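Local structure of CysE, serine acetyltransferase (4HZD) at residues M56-E61 against P111-K116; R92-A97 against A120-R125. The protein probably catalyses transfer of an acetyl group from acetyl-coenzyme A to L-serine, a step of cysteine biosynthesis. All blocks are in the same frame, centred on the assembly; numbering follows the deposited sequence.

Contact 1 of 2, residues M56-E61 against P111-K116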
loop_
_atom_site.group_PDB
_atom_site.type_symbol
_atom_site.label_atom_id
_atom_site.label_comp_id
_atom_site.label_asym_id
_atom_site.label_seq_id
_atom_site.Cartn_x
_atom_site.Cartn_y
_atom_site.Cartn_z
ATOM N N MET A 56 -15.531 -13.653 -5.216
ATOM C CA MET A 56 -15.668 -12.208 -4.863
ATOM C C MET A 56 -14.413 -11.646 -4.232
ATOM O O MET A 56 -13.981 -10.537 -4.600
ATOM C CB MET A 56 -16.867 -11.959 -3.936
ATOM C CG MET A 56 -18.172 -12.328 -4.601
ATOM S SD MET A 56 -19.669 -12.048 -3.645
ATOM C CE MET A 56 -19.185 -12.633 -2.033
ATOM N N HIS A 57 -13.823 -12.403 -3.295
ATOM C CA HIS A 57 -12.587 -11.989 -2.661
ATOM C C HIS A 57 -11.424 -11.881 -3.637
ATOM O O HIS A 57 -10.746 -10.853 -3.672
ATOM C CB HIS A 57 -12.217 -12.907 -1.515
ATOM C CG HIS A 57 -10.875 -12.600 -0.906
ATOM N ND1 HIS A 57 -10.741 -11.901 0.232
ATOM C CD2 HIS A 57 -9.604 -12.940 -1.302
ATOM C CE1 HIS A 57 -9.444 -11.797 0.554
ATOM N NE2 HIS A 57 -8.743 -12.424 -0.389
ATOM N N ARG A 58 -11.166 -12.931 -4.416
ATOM C CA ARG A 58 -10.116 -12.861 -5.446
ATOM C C ARG A 58 -10.264 -11.637 -6.343
ATOM O O ARG A 58 -9.293 -10.862 -6.549
ATOM C CB ARG A 58 -10.123 -14.117 -6.315
ATOM C CG ARG A 58 -9.030 -14.104 -7.381
ATOM C CD ARG A 58 -7.696 -14.482 -6.740
ATOM N NE ARG A 58 -6.512 -14.066 -7.486
ATOM C CZ ARG A 58 -5.748 -13.020 -7.170
ATOM N NH1 ARG A 58 -6.094 -12.231 -6.174
ATOM N NH2 ARG A 58 -4.649 -12.744 -7.876
ATOM N N ILE A 59 -11.479 -11.425 -6.847
ATOM C CA ILE A 59 -11.688 -10.376 -7.815
ATOM C C ILE A 59 -11.562 -9.008 -7.148
ATOM O O ILE A 59 -10.932 -8.107 -7.708
ATOM C CB ILE A 59 -13.026 -10.504 -8.557
ATOM C CG1 ILE A 59 -13.040 -11.792 -9.401
ATOM C CG2 ILE A 59 -13.165 -9.332 -9.507
ATOM C CD1 ILE A 59 -14.374 -12.058 -10.040
ATOM N N ALA A 60 -12.151 -8.868 -5.954
ATOM C CA ALA A 60 -12.017 -7.648 -5.184
ATOM C C ALA A 60 -10.542 -7.251 -4.959
ATOM O O ALA A 60 -10.208 -6.073 -5.123
ATOM C CB ALA A 60 -12.828 -7.699 -3.878
ATOM N N GLU A 61 -9.687 -8.228 -4.645
ATOM C CA GLU A 61 -8.256 -7.999 -4.365
ATOM C C GLU A 61 -7.513 -7.594 -5.625
ATOM O O GLU A 61 -6.614 -6.759 -5.570
ATOM C CB GLU A 61 -7.558 -9.249 -3.761
ATOM C CG GLU A 61 -7.961 -9.588 -2.309
ATOM C CD GLU A 61 -7.802 -8.426 -1.349
ATOM O OE1 GLU A 61 -6.668 -7.954 -1.180
ATOM O OE2 GLU A 61 -8.816 -7.937 -0.798
ATOM N N PRO A 111 -9.174 -21.109 -13.093
ATOM C CA PRO A 111 -9.857 -19.812 -13.360
ATOM C C PRO A 111 -10.112 -18.932 -12.111
ATOM O O PRO A 111 -9.978 -17.684 -12.175
ATOM C CB PRO A 111 -11.208 -20.228 -13.983
ATOM C CG PRO A 111 -11.355 -21.716 -13.669
ATOM C CD PRO A 111 -9.947 -22.248 -13.626
ATOM N N VAL A 112 -10.506 -19.567 -11.014
ATOM C CA VAL A 112 -10.820 -18.836 -9.796
ATOM C C VAL A 112 -9.623 -17.991 -9.360
ATOM O O VAL A 112 -9.763 -16.782 -9.063
ATOM C CB VAL A 112 -11.257 -19.792 -8.681
ATOM C CG1 VAL A 112 -11.422 -19.029 -7.368
ATOM C CG2 VAL A 112 -12.559 -20.474 -9.088
ATOM N N LEU A 113 -8.429 -18.569 -9.402
ATOM C CA LEU A 113 -7.284 -17.786 -8.886
ATOM C C LEU A 113 -6.556 -16.957 -9.924
ATOM O O LEU A 113 -6.032 -15.907 -9.587
ATOM C CB LEU A 113 -6.259 -18.704 -8.223
ATOM C CG LEU A 113 -6.748 -19.458 -7.005
ATOM C CD1 LEU A 113 -5.609 -20.414 -6.656
ATOM C CD2 LEU A 113 -7.062 -18.495 -5.863
ATOM N N TYR A 114 -6.494 -17.456 -11.170
ATOM C CA TYR A 114 -5.456 -17.004 -12.117
ATOM C C TYR A 114 -5.950 -16.305 -13.389
ATOM O O TYR A 114 -5.335 -15.335 -13.868
ATOM C CB TYR A 114 -4.449 -18.135 -12.443
ATOM C CG TYR A 114 -3.834 -18.765 -11.213
ATOM C CD1 TYR A 114 -3.153 -17.983 -10.265
ATOM C CD2 TYR A 114 -3.979 -20.146 -10.951
ATOM C CE1 TYR A 114 -2.637 -18.548 -9.100
ATOM C CE2 TYR A 114 -3.443 -20.720 -9.803
ATOM C CZ TYR A 114 -2.749 -19.920 -8.890
ATOM O OH TYR A 114 -2.240 -20.468 -7.732
ATOM N N LEU A 115 -7.073 -16.766 -13.924
ATOM C CA LEU A 115 -7.385 -16.388 -15.293
ATOM C C LEU A 115 -8.201 -15.104 -15.380
ATOM O O LEU A 115 -9.372 -15.041 -14.971
ATOM C CB LEU A 115 -7.964 -17.551 -16.097
ATOM C CG LEU A 115 -7.159 -18.845 -15.881
ATOM C CD1 LEU A 115 -7.940 -20.052 -16.397
ATOM C CD2 LEU A 115 -5.746 -18.758 -16.464
ATOM N N LYS A 116 -7.548 -14.067 -15.891
ATOM C CA LYS A 116 -8.149 -12.730 -15.912
ATOM C C LYS A 116 -9.409 -12.670 -16.769
ATOM O O LYS A 116 -10.302 -11.889 -16.487
ATOM C CB LYS A 116 -7.108 -11.643 -16.309
ATOM C CG LYS A 116 -6.709 -11.650 -17.777
ATOM C CD LYS A 116 -5.503 -10.728 -18.033
ATOM C CE LYS A 116 -5.362 -10.450 -19.532
ATOM N NZ LYS A 116 -4.042 -9.800 -19.821
HETATM O O HOH W 1 -3.385 -14.078 -10.169
#

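Contact 2 of 2, residues R92-A97 against A120-R125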
loop_
_atom_site.group_PDB
_atom_site.type_symbol
_atom_site.label_atom_id
_atom_site.label_comp_id
_atom_site.label_asym_id
_atom_site.label_seq_id
_atom_site.Cartn_x
_atom_site.Cartn_y
_atom_site.Cartn_z
ATOM N N ARG A 92 -20.321 -20.979 -11.615
ATOM C CA ARG A 92 -20.018 -22.410 -11.738
ATOM C C ARG A 92 -20.031 -22.920 -13.195
ATOM O O ARG A 92 -19.165 -23.720 -13.589
ATOM C CB ARG A 92 -20.970 -23.248 -10.848
ATOM C CG ARG A 92 -20.488 -23.403 -9.386
ATOM C CD ARG A 92 -21.593 -23.937 -8.463
ATOM N NE ARG A 92 -21.227 -23.906 -7.031
ATOM C CZ ARG A 92 -21.319 -22.835 -6.223
ATOM N NH1 ARG A 92 -21.715 -21.647 -6.676
ATOM N NH2 ARG A 92 -20.983 -22.946 -4.938
ATOM N N VAL A 93 -20.999 -22.477 -13.987
ATOM C CA VAL A 93 -20.988 -22.817 -15.423
ATOM C C VAL A 93 -19.800 -22.128 -16.143
ATOM O O VAL A 93 -19.166 -22.726 -17.024
ATOM C CB VAL A 93 -22.340 -22.587 -16.137
ATOM C CG1 VAL A 93 -23.419 -23.449 -15.497
ATOM C CG2 VAL A 93 -22.775 -21.146 -16.080
ATOM N N ASP A 94 -19.473 -20.898 -15.737
ATOM C CA ASP A 94 -18.315 -20.193 -16.313
ATOM C C ASP A 94 -17.006 -20.907 -15.980
ATOM O O ASP A 94 -16.101 -21.001 -16.819
ATOM C CB ASP A 94 -18.261 -18.727 -15.855
ATOM C CG ASP A 94 -19.317 -17.851 -16.494
ATOM O OD1 ASP A 94 -19.996 -18.250 -17.474
ATOM O OD2 ASP A 94 -19.487 -16.718 -16.012
ATOM N N ILE A 95 -16.898 -21.405 -14.746
ATOM C CA ILE A 95 -15.749 -22.203 -14.314
ATOM C C ILE A 95 -15.680 -23.530 -15.093
ATOM O O ILE A 95 -14.612 -23.922 -15.601
ATOM C CB ILE A 95 -15.800 -22.478 -12.785
ATOM C CG1 ILE A 95 -15.501 -21.210 -11.974
ATOM C CG2 ILE A 95 -14.825 -23.594 -12.393
ATOM C CD1 ILE A 95 -15.684 -21.435 -10.472
ATOM N N GLN A 96 -16.832 -24.200 -15.184
ATOM C CA GLN A 96 -16.961 -25.419 -15.978
ATOM C C GLN A 96 -16.608 -25.222 -17.465
ATOM O O GLN A 96 -15.983 -26.100 -18.050
ATOM C CB GLN A 96 -18.346 -26.092 -15.769
ATOM C CG GLN A 96 -18.469 -27.477 -16.406
ATOM C CD GLN A 96 -17.777 -28.581 -15.604
ATOM O OE1 GLN A 96 -17.709 -28.546 -14.371
ATOM N NE2 GLN A 96 -17.258 -29.565 -16.312
ATOM N N ALA A 97 -16.920 -24.053 -18.042
ATOM C CA ALA A 97 -16.490 -23.720 -19.406
ATOM C C ALA A 97 -14.976 -23.772 -19.584
ATOM O O ALA A 97 -14.474 -24.328 -20.574
ATOM C CB ALA A 97 -17.009 -22.356 -19.840
ATOM N N ALA A 120 -12.609 -11.017 -15.364
ATOM C CA ALA A 120 -13.334 -9.965 -16.100
ATOM C C ALA A 120 -14.813 -10.262 -16.274
ATOM O O ALA A 120 -15.638 -9.356 -16.271
ATOM C CB ALA A 120 -12.703 -9.688 -17.442
ATOM N N ILE A 121 -15.159 -11.508 -16.531
ATOM C CA ILE A 121 -16.562 -11.801 -16.798
ATOM C C ILE A 121 -17.429 -11.442 -15.585
ATOM O O ILE A 121 -18.481 -10.782 -15.717
ATOM C CB ILE A 121 -16.778 -13.274 -17.175
ATOM C CG1 ILE A 121 -16.288 -13.555 -18.595
ATOM C CG2 ILE A 121 -18.256 -13.638 -17.149
ATOM C CD1 ILE A 121 -16.030 -15.044 -18.795
ATOM N N GLN A 122 -16.990 -11.881 -14.411
ATOM C CA GLN A 122 -17.757 -11.634 -13.174
ATOM C C GLN A 122 -17.732 -10.155 -12.802
ATOM O O GLN A 122 -18.721 -9.606 -12.299
ATOM C CB GLN A 122 -17.272 -12.527 -12.022
ATOM C CG GLN A 122 -16.962 -13.965 -12.410
ATOM C CD GLN A 122 -18.064 -14.619 -13.265
ATOM O OE1 GLN A 122 -19.253 -14.264 -13.166
ATOM N NE2 GLN A 122 -17.680 -15.588 -14.072
ATOM N N THR A 123 -16.624 -9.488 -13.099
ATOM C CA THR A 123 -16.543 -8.036 -12.893
ATOM C C THR A 123 -17.571 -7.354 -13.771
ATOM O O THR A 123 -18.305 -6.505 -13.284
ATOM C CB THR A 123 -15.130 -7.442 -13.162
ATOM O OG1 THR A 123 -14.181 -8.077 -12.324
ATOM C CG2 THR A 123 -15.122 -5.945 -12.850
ATOM N N HIS A 124 -17.723 -7.796 -15.036
ATOM C CA HIS A 124 -18.797 -7.247 -15.849
ATOM C C HIS A 124 -20.178 -7.496 -15.283
ATOM O O HIS A 124 -21.028 -6.604 -15.297
ATOM C CB HIS A 124 -18.812 -7.782 -17.271
ATOM C CG HIS A 124 -20.034 -7.320 -18.026
ATOM N ND1 HIS A 124 -20.222 -6.021 -18.364
ATOM C CD2 HIS A 124 -21.203 -7.999 -18.387
ATOM C CE1 HIS A 124 -21.414 -5.895 -18.983
ATOM N NE2 HIS A 124 -22.012 -7.099 -18.985
ATOM N N ARG A 125 -20.430 -8.718 -14.834
ATOM C CA ARG A 125 -21.717 -9.045 -14.221
ATOM C C ARG A 125 -22.033 -8.059 -13.074
ATOM O O ARG A 125 -23.151 -7.566 -12.954
ATOM C CB ARG A 125 -21.696 -10.493 -13.716
ATOM C CG ARG A 125 -21.501 -11.511 -14.838
ATOM C CD ARG A 125 -22.013 -12.914 -14.501
ATOM N NE ARG A 125 -21.450 -13.935 -15.415
ATOM C CZ ARG A 125 -21.857 -14.124 -16.678
ATOM N NH1 ARG A 125 -22.800 -13.339 -17.216
ATOM N NH2 ARG A 125 -21.313 -15.080 -17.411
#

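Contact 1 of 2, residues M56-E61 against P111-K116
The guanidinium group of R58 meets the backbone of L113 with its edge: the carbonyl of L113 and a bridging water both lie in its plane. The other flat group nearby, the Y114 ring, carries L113 CB 3.5 Å above the centre of one face. R58 NE gives its hydrogen to L113 O at 2.8 Å in a nearly straight bond (166° at the hydrogen), and the donor stands 18° from the plane of that carbonyl. The water accepts from R58 NH2 at 2.9 Å and donates to L113 O at 3.3 Å, so the same carbonyl oxygen is gripped twice, directly and through the solvent molecule. R58 reaches this position because CG stands anti to the backbone N (chi1 -179°) and the chain then bends at chi2, which lays its methylenes alongside V112 and L113. There CG comes within 3.2 Å of V112 O, and CD packs more loosely against the CD2 methyl of L113, at 4.2 Å. The third nitrogen, R58 NH1, forms a salt bridge with D67 of the second subunit, so one buried arginine joins helix 109-113 to a subunit interface. The contact joins helix 51-63 to helix 109-113 within the helical N-terminal region. Helix 51-63 also touches helix 70-83 through M56 and A60 and helix 116-132 through I59, while L113 rests on L41 and T44 of helix 38-46.

Contact 2 of 2, residues R92-A97 against A120-R125
D94 and R125 reach for each other head-on across the gap between two helices, and their flat ends meet almost in one plane, carboxylate and guanidinium being 24° apart. R125 NH2 donates a nearly straight hydrogen bond, part of a salt bridge, to the syn lone pair of D94 OD2 at 2.8 Å. The R125 NE approach to the same atom is longer and weak. Q122 arrives differently: it passes alongside D94, heading the other way, its amide turned 36° from the carboxylate, and Q122 NE2 donates to the anti lone pair of D94 OD2 at 2.9 Å. A bend at chi2 brings this amide round to the aspartate, whereas R125 stays stretched out. Within helix 116-132, a weak bond from R125 NE to Q122 OE1 links the two donors. I121 adds its CG2 methyl, 3.5 Å from D94 OD2. The helix segments are close to antiparallel, at 158°, and their axes stay 11.6 Å apart, a spacing that polar side chains span here in place of close backbone packing. Further bonds hold the group in position: D94 OD1 accepts from L164 N, Q122 OE1 from W87 NE1, and the R125 guanidinium donates to the carbonyls of L160 and G161, so the cluster also ties the helices to the start of the left-handed beta-helix. With two strong donors on one buried oxygen and an arginine in its plane, D94 is probably held as the charged carboxylate, its negative charge balanced by R125.

Overall arrangement
From the N terminus, the chain enters contact 1 on helix 51-63, passes through helix 70-83 and enters contact 2 on helix 87-101. It then returns to contact 1 at 111-116 and to contact 2 at 120-125. The two contacts therefore cross, contact 1 closing a loop of 49 residues and contact 2 one of 22, both mostly helical. Their centres lie 10 Å apart and the sets of residues pack directly: I59 fits against Q122 and T123, and V112 against I95. Contact 1 borders two neighbouring subunits, whereas contact 2 is internal to the chain and lies beside the first turn of the beta-helix, so together they illustrate how interleaved contacts knit a helical domain.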